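Local coordinates for protein archease (Thermotoga maritima, PDB 1J5U) that binds calcium and probably activates the tRNA-splicing ligase RtcB by promoting its guanylylation, and may also act as a chaperone, at residues 23-28 with 44-49; 74-79 with 84-89. All blocks are in the same frame, centred on the assembly; numbering follows the deposited sequence.

Contact 1 of 2, residues 23-28 with 44-49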
loop_
_atom_site.group_PDB
_atom_site.type_symbol
_atom_site.label_atom_id
_atom_site.label_comp_id
_atom_site.label_asym_id
_atom_site.label_seq_id
_atom_site.Cartn_x
_atom_site.Cartn_y
_atom_site.Cartn_z
ATOM N N ILE A 23 -10.668 1.287 -5.704
ATOM C CA ILE A 23 -10.687 2.335 -4.701
ATOM C C ILE A 23 -9.480 3.213 -4.915
ATOM O O ILE A 23 -8.417 2.734 -5.332
ATOM C CB ILE A 23 -10.695 1.788 -3.240
ATOM C CG1 ILE A 23 -9.389 1.077 -2.916
ATOM C CG2 ILE A 23 -11.869 0.818 -3.044
ATOM C CD1 ILE A 23 -9.332 0.618 -1.436
ATOM N N ALA A 24 -9.653 4.505 -4.639
ATOM C CA ALA A 24 -8.597 5.470 -4.863
ATOM C C ALA A 24 -8.384 6.437 -3.718
ATOM O O ALA A 24 -9.332 6.836 -3.051
ATOM C CB ALA A 24 -8.905 6.263 -6.127
ATOM N N TYR A 25 -7.123 6.807 -3.501
ATOM C CA TYR A 25 -6.779 7.787 -2.490
ATOM C C TYR A 25 -5.731 8.706 -3.064
ATOM O O TYR A 25 -4.990 8.337 -3.981
ATOM C CB TYR A 25 -6.150 7.159 -1.237
ATOM C CG TYR A 25 -6.985 6.138 -0.523
ATOM C CD1 TYR A 25 -7.190 4.886 -1.076
ATOM C CD2 TYR A 25 -7.563 6.418 0.727
ATOM C CE1 TYR A 25 -7.936 3.937 -0.425
ATOM C CE2 TYR A 25 -8.320 5.462 1.386
ATOM C CZ TYR A 25 -8.500 4.223 0.796
ATOM O OH TYR A 25 -9.288 3.255 1.392
ATOM N N GLU A 26 -5.669 9.907 -2.509
ATOM C CA GLU A 26 -4.632 10.836 -2.866
ATOM C C GLU A 26 -3.768 10.809 -1.611
ATOM O O GLU A 26 -4.272 11.049 -0.515
ATOM C CB GLU A 26 -5.177 12.242 -3.067
ATOM C CG GLU A 26 -4.111 13.245 -3.505
ATOM C CD GLU A 26 -3.612 12.995 -4.931
ATOM O OE1 GLU A 26 -4.385 12.421 -5.741
ATOM O OE2 GLU A 26 -2.462 13.390 -5.249
ATOM N N ILE A 27 -2.486 10.471 -1.753
ATOM C CA ILE A 27 -1.593 10.462 -0.607
ATOM C C ILE A 27 -0.592 11.600 -0.774
ATOM O O ILE A 27 -0.201 11.961 -1.887
ATOM C CB ILE A 27 -0.845 9.107 -0.438
ATOM C CG1 ILE A 27 -0.105 8.737 -1.734
ATOM C CG2 ILE A 27 -1.822 8.027 -0.012
ATOM C CD1 ILE A 27 0.755 7.483 -1.615
ATOM N N SER A 28 -0.202 12.197 0.337
ATOM C CA SER A 28 0.715 13.320 0.288
ATOM C C SER A 28 1.633 13.286 1.477
ATOM O O SER A 28 1.268 12.764 2.529
ATOM C CB SER A 28 -0.079 14.624 0.297
ATOM O OG SER A 28 -0.965 14.627 1.400
ATOM N N LEU A 44 -3.875 -0.876 6.328
ATOM C CA LEU A 44 -4.343 -1.220 7.678
ATOM C C LEU A 44 -5.785 -0.754 7.935
ATOM O O LEU A 44 -6.607 -1.484 8.503
ATOM C CB LEU A 44 -3.443 -0.563 8.726
ATOM C CG LEU A 44 -1.978 -1.010 8.702
ATOM C CD1 LEU A 44 -1.170 -0.241 9.742
ATOM C CD2 LEU A 44 -1.929 -2.497 8.974
ATOM N N GLU A 45 -6.067 0.469 7.520
ATOM C CA GLU A 45 -7.387 1.058 7.705
ATOM C C GLU A 45 -8.449 0.403 6.825
ATOM O O GLU A 45 -9.509 0.009 7.311
ATOM C CB GLU A 45 -7.309 2.559 7.409
ATOM C CG GLU A 45 -8.646 3.233 7.115
ATOM C CD GLU A 45 -8.450 4.612 6.499
ATOM O OE1 GLU A 45 -7.759 5.438 7.126
ATOM O OE2 GLU A 45 -8.981 4.861 5.393
ATOM N N GLU A 46 -8.150 0.271 5.536
ATOM C CA GLU A 46 -9.085 -0.306 4.584
ATOM C C GLU A 46 -9.408 -1.762 4.916
ATOM O O GLU A 46 -10.564 -2.207 4.803
ATOM C CB GLU A 46 -8.495 -0.173 3.173
ATOM C CG GLU A 46 -9.352 -0.673 2.043
ATOM C CD GLU A 46 -10.717 -0.029 2.015
ATOM O OE1 GLU A 46 -10.823 1.194 2.251
ATOM O OE2 GLU A 46 -11.684 -0.752 1.745
ATOM N N GLU A 47 -8.393 -2.511 5.339
ATOM C CA GLU A 47 -8.594 -3.914 5.686
ATOM C C GLU A 47 -9.026 -4.145 7.134
ATOM O O GLU A 47 -9.330 -5.269 7.514
ATOM C CB GLU A 47 -7.327 -4.709 5.398
ATOM C CG GLU A 47 -6.948 -4.730 3.920
ATOM C CD GLU A 47 -6.104 -5.938 3.584
ATOM O OE1 GLU A 47 -5.426 -6.447 4.502
ATOM O OE2 GLU A 47 -6.105 -6.379 2.419
ATOM N N GLY A 48 -9.068 -3.082 7.922
ATOM C CA GLY A 48 -9.459 -3.178 9.321
ATOM C C GLY A 48 -8.570 -4.139 10.095
ATOM O O GLY A 48 -9.030 -4.898 10.957
ATOM N N ILE A 49 -7.278 -4.105 9.783
ATOM C CA ILE A 49 -6.314 -4.989 10.412
ATOM C C ILE A 49 -6.068 -4.675 11.877
ATOM O O ILE A 49 -5.898 -3.525 12.259
ATOM C CB ILE A 49 -4.964 -4.950 9.622
ATOM C CG1 ILE A 49 -5.179 -5.577 8.252
ATOM C CG2 ILE A 49 -3.853 -5.686 10.384
ATOM C CD1 ILE A 49 -4.047 -5.356 7.254
#
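With CG placed anti to its carbonyl carbon (chi1 -59°), Tyr25 sends its ring from strand 23-28 toward helix end 44-47, where Glu46, its CG anti to the backbone N and its chain bent at chi2 (56°), lays its carboxylate beside the phenol. Tyr25 OH and Glu46 OE1 lie 2.7 Å apart at the edge of the ring, near its plane, but the angle is poor for a hydrogen bond, and the carboxylate is turned well out of the ring plane. Chi1 also sets Glu46 CG against Ile23, whose CD1 comes from the opposite direction to within 3.7 Å of it. That methyl lies in the plane of the Tyr25 ring, at its edge. Glu45, extended beyond CG, adds a lighter touch, its OE2 standing 4.1 Å from Tyr25 CE2. Glutamate and tyrosine offer carbon to their neighbours while keeping polar ends at a surface contact, and isoleucine gives the aliphatic stem of Glu46 a purely apolar partner. Glu46 OE2 has a weak hydrogen bond to Thr109 OG1. Ile23 directly follows Asp22, and its side chain also lies near that of Thr136; both are calcium ligands. Gly48 is the first residue to leave helical geometry, with a positive phi that favours glycine; a few side chains thus join an edge strand, beside the calcium site, to a helix end closed by a Schellman motif.

Contact 2 of 2, residues 74-79 with 84-89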
loop_
_atom_site.group_PDB
_atom_site.type_symbol
_atom_site.label_atom_id
_atom_site.label_comp_id
_atom_site.label_asym_id
_atom_site.label_seq_id
_atom_site.Cartn_x
_atom_site.Cartn_y
_atom_site.Cartn_z
ATOM N N ASN A 74 3.046 -3.720 -3.190
ATOM C CA ASN A 74 2.481 -5.015 -3.540
ATOM C C ASN A 74 3.138 -6.134 -2.775
ATOM O O ASN A 74 2.518 -7.160 -2.533
ATOM C CB ASN A 74 2.524 -5.256 -5.048
ATOM C CG ASN A 74 1.354 -4.574 -5.754
ATOM O OD1 ASN A 74 0.213 -4.714 -5.321
ATOM N ND2 ASN A 74 1.630 -3.835 -6.813
ATOM N N ASP A 75 4.386 -5.938 -2.371
ATOM C CA ASP A 75 5.020 -6.978 -1.588
ATOM C C ASP A 75 4.369 -6.980 -0.206
ATOM O O ASP A 75 4.178 -8.031 0.379
ATOM C CB ASP A 75 6.527 -6.768 -1.452
ATOM C CG ASP A 75 7.182 -7.957 -0.778
ATOM O OD1 ASP A 75 7.623 -7.852 0.378
ATOM O OD2 ASP A 75 7.188 -9.020 -1.407
ATOM N N TRP A 76 3.991 -5.802 0.297
ATOM C CA TRP A 76 3.314 -5.712 1.586
ATOM C C TRP A 76 1.968 -6.447 1.538
ATOM O O TRP A 76 1.549 -7.046 2.518
ATOM C CB TRP A 76 3.028 -4.262 1.983
ATOM C CG TRP A 76 4.234 -3.433 2.306
ATOM C CD1 TRP A 76 5.535 -3.866 2.428
ATOM C CD2 TRP A 76 4.256 -2.020 2.523
ATOM N NE1 TRP A 76 6.359 -2.805 2.703
ATOM C CE2 TRP A 76 5.601 -1.658 2.771
ATOM C CE3 TRP A 76 3.262 -1.017 2.539
ATOM C CZ2 TRP A 76 5.987 -0.331 3.031
ATOM C CZ3 TRP A 76 3.651 0.309 2.806
ATOM C CH2 TRP A 76 5.002 0.634 3.045
ATOM N N ILE A 77 1.278 -6.345 0.409
ATOM C CA ILE A 77 -0.004 -7.028 0.225
ATOM C C ILE A 77 0.235 -8.556 0.239
ATOM O O ILE A 77 -0.573 -9.308 0.766
ATOM C CB ILE A 77 -0.664 -6.579 -1.100
ATOM C CG1 ILE A 77 -1.207 -5.143 -0.917
ATOM C CG2 ILE A 77 -1.784 -7.564 -1.507
ATOM C CD1 ILE A 77 -1.432 -4.349 -2.218
ATOM N N LEU A 78 1.355 -8.996 -0.321
ATOM C CA LEU A 78 1.696 -10.421 -0.336
ATOM C C LEU A 78 1.919 -10.829 1.115
ATOM O O LEU A 78 1.390 -11.844 1.567
ATOM C CB LEU A 78 2.964 -10.682 -1.166
ATOM C CG LEU A 78 3.521 -12.124 -1.214
ATOM C CD1 LEU A 78 2.456 -13.123 -1.745
ATOM C CD2 LEU A 78 4.751 -12.149 -2.112
ATOM N N GLU A 79 2.680 -10.027 1.856
ATOM C CA GLU A 79 2.925 -10.333 3.260
ATOM C C GLU A 79 1.622 -10.369 4.041
ATOM O O GLU A 79 1.441 -11.212 4.954
ATOM C CB GLU A 79 3.882 -9.302 3.887
ATOM C CG GLU A 79 5.346 -9.501 3.484
ATOM C CD GLU A 79 5.893 -10.838 3.966
ATOM O OE1 GLU A 79 5.435 -11.314 5.030
ATOM O OE2 GLU A 79 6.783 -11.396 3.286
ATOM N N TRP A 84 1.058 -11.105 7.723
ATOM C CA TRP A 84 1.933 -10.050 8.242
ATOM C C TRP A 84 1.602 -8.648 7.660
ATOM O O TRP A 84 1.557 -8.475 6.457
ATOM C CB TRP A 84 3.406 -10.382 7.925
ATOM C CG TRP A 84 3.927 -11.646 8.593
ATOM C CD1 TRP A 84 3.956 -12.901 8.070
ATOM C CD2 TRP A 84 4.451 -11.752 9.918
ATOM N NE1 TRP A 84 4.464 -13.794 8.990
ATOM C CE2 TRP A 84 4.777 -13.111 10.135
ATOM C CE3 TRP A 84 4.676 -10.828 10.947
ATOM C CZ2 TRP A 84 5.316 -13.571 11.338
ATOM C CZ3 TRP A 84 5.219 -11.292 12.153
ATOM C CH2 TRP A 84 5.530 -12.650 12.331
ATOM N N ALA A 85 1.428 -7.658 8.525
ATOM C CA ALA A 85 1.110 -6.311 8.068
ATOM C C ALA A 85 2.226 -5.292 8.323
ATOM O O ALA A 85 2.872 -5.313 9.373
ATOM C CB ALA A 85 -0.189 -5.840 8.729
ATOM N N PRO A 86 2.483 -4.407 7.345
ATOM C CA PRO A 86 3.528 -3.389 7.519
ATOM C C PRO A 86 3.132 -2.497 8.701
ATOM O O PRO A 86 1.986 -2.068 8.815
ATOM C CB PRO A 86 3.526 -2.653 6.173
ATOM C CG PRO A 86 2.057 -2.783 5.718
ATOM C CD PRO A 86 1.805 -4.260 6.037
ATOM N N TRP A 87 4.078 -2.210 9.583
ATOM C CA TRP A 87 3.777 -1.411 10.764
ATOM C C TRP A 87 4.657 -0.171 10.929
ATOM O O TRP A 87 4.157 0.955 11.118
ATOM C CB TRP A 87 3.875 -2.319 12.009
ATOM C CG TRP A 87 3.736 -1.607 13.325
ATOM C CD1 TRP A 87 2.680 -0.843 13.750
ATOM C CD2 TRP A 87 4.685 -1.605 14.392
ATOM N NE1 TRP A 87 2.918 -0.367 15.016
ATOM C CE2 TRP A 87 4.143 -0.819 15.434
ATOM C CE3 TRP A 87 5.944 -2.195 14.570
ATOM C CZ2 TRP A 87 4.817 -0.606 16.643
ATOM C CZ3 TRP A 87 6.620 -1.985 15.776
ATOM C CH2 TRP A 87 6.050 -1.195 16.797
ATOM N N ARG A 88 5.971 -0.373 10.869
ATOM C CA ARG A 88 6.896 0.739 11.007
ATOM C C ARG A 88 7.890 0.752 9.854
ATOM O O ARG A 88 8.179 -0.283 9.261
ATOM C CB ARG A 88 7.637 0.652 12.346
ATOM C CG ARG A 88 6.746 1.016 13.542
ATOM C CD ARG A 88 6.503 2.528 13.604
ATOM N NE ARG A 88 5.511 2.919 14.606
ATOM C CZ ARG A 88 4.194 2.934 14.401
ATOM N NH1 ARG A 88 3.693 2.577 13.222
ATOM N NH2 ARG A 88 3.375 3.315 15.373
ATOM N N ILE A 89 8.388 1.938 9.541
ATOM C CA ILE A 89 9.340 2.102 8.458
ATOM C C ILE A 89 10.493 2.952 8.955
ATOM O O ILE A 89 10.295 4.041 9.518
ATOM C CB ILE A 89 8.691 2.784 7.240
ATOM C CG1 ILE A 89 7.428 2.007 6.831
ATOM C CG2 ILE A 89 9.712 2.838 6.085
ATOM C CD1 ILE A 89 6.537 2.736 5.832
#
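Pro86 lies over one face of the Trp76 indole, and this CH-pi contact is the tight part of the packing between helix 74-79 and strand 84-89. Pro86 CB sits 4.0 Å from the centroid of the five-membered ring of Trp76, 19° off the ring normal, while Pro86 CG is 3.8 Å from Trp76 CE3. Farther out, Ile89 CD1 reaches Trp76 CH2 at 3.8 Å, its side chain crossing the indole at about a right angle. A wide flat ring suits this place because it can serve proline and isoleucine at once, and Tyr60 meets it edge-to-face. With an alanine at Trp76, Pro86 and Ile89 would probably lose the surface they pack on, opening a gap between helix and strand.

The Trp84 end is more polar and lies nearer solvent. The backbone closes there through Trp84 N to Glu79 O, 2.8 Å, with the N-H coming from above the carbonyl plane. Trp84, partly exposed, starts toward the helix but its indole leads away; Glu79 OE1 lies 3.7 Å from Trp84 CB and meets the ring obliquely. Glu79, bent at chi2, is buried, yet its carboxylate is paired: OE1 forms a salt bridge with Lys56 and OE2 with Lys58. Lys56 also makes a cation-pi contact with Trp84. The two lysines would be expected to favour the charged form of Glu79; the contact thus sets an apolar indole-proline packing beside a charge network that probably compensates the buried carboxylate.

From the N terminus, strand 23-29 runs away from the calcium ligand Asp22, and helix 32-47 brings the chain back, so that contact 1 closes the first loop at the far end of that helix. Strands 50-52 and 54-61 and the start of helix 66-81 follow before contact 2 closes a much shorter connection, from that helix into strand 84-92. The two loops lie in series, neither nested nor crossed. Contact 1 ties the edge of the three-stranded sheet to helix 32-47; contact 2 ties helix 66-81 to the other sheet. Their centres are 13 Å apart, and they meet where Leu44 and Ile49 pack on Ala85, which brings the end of helix 32-47 and the residues after it against strand 84-92.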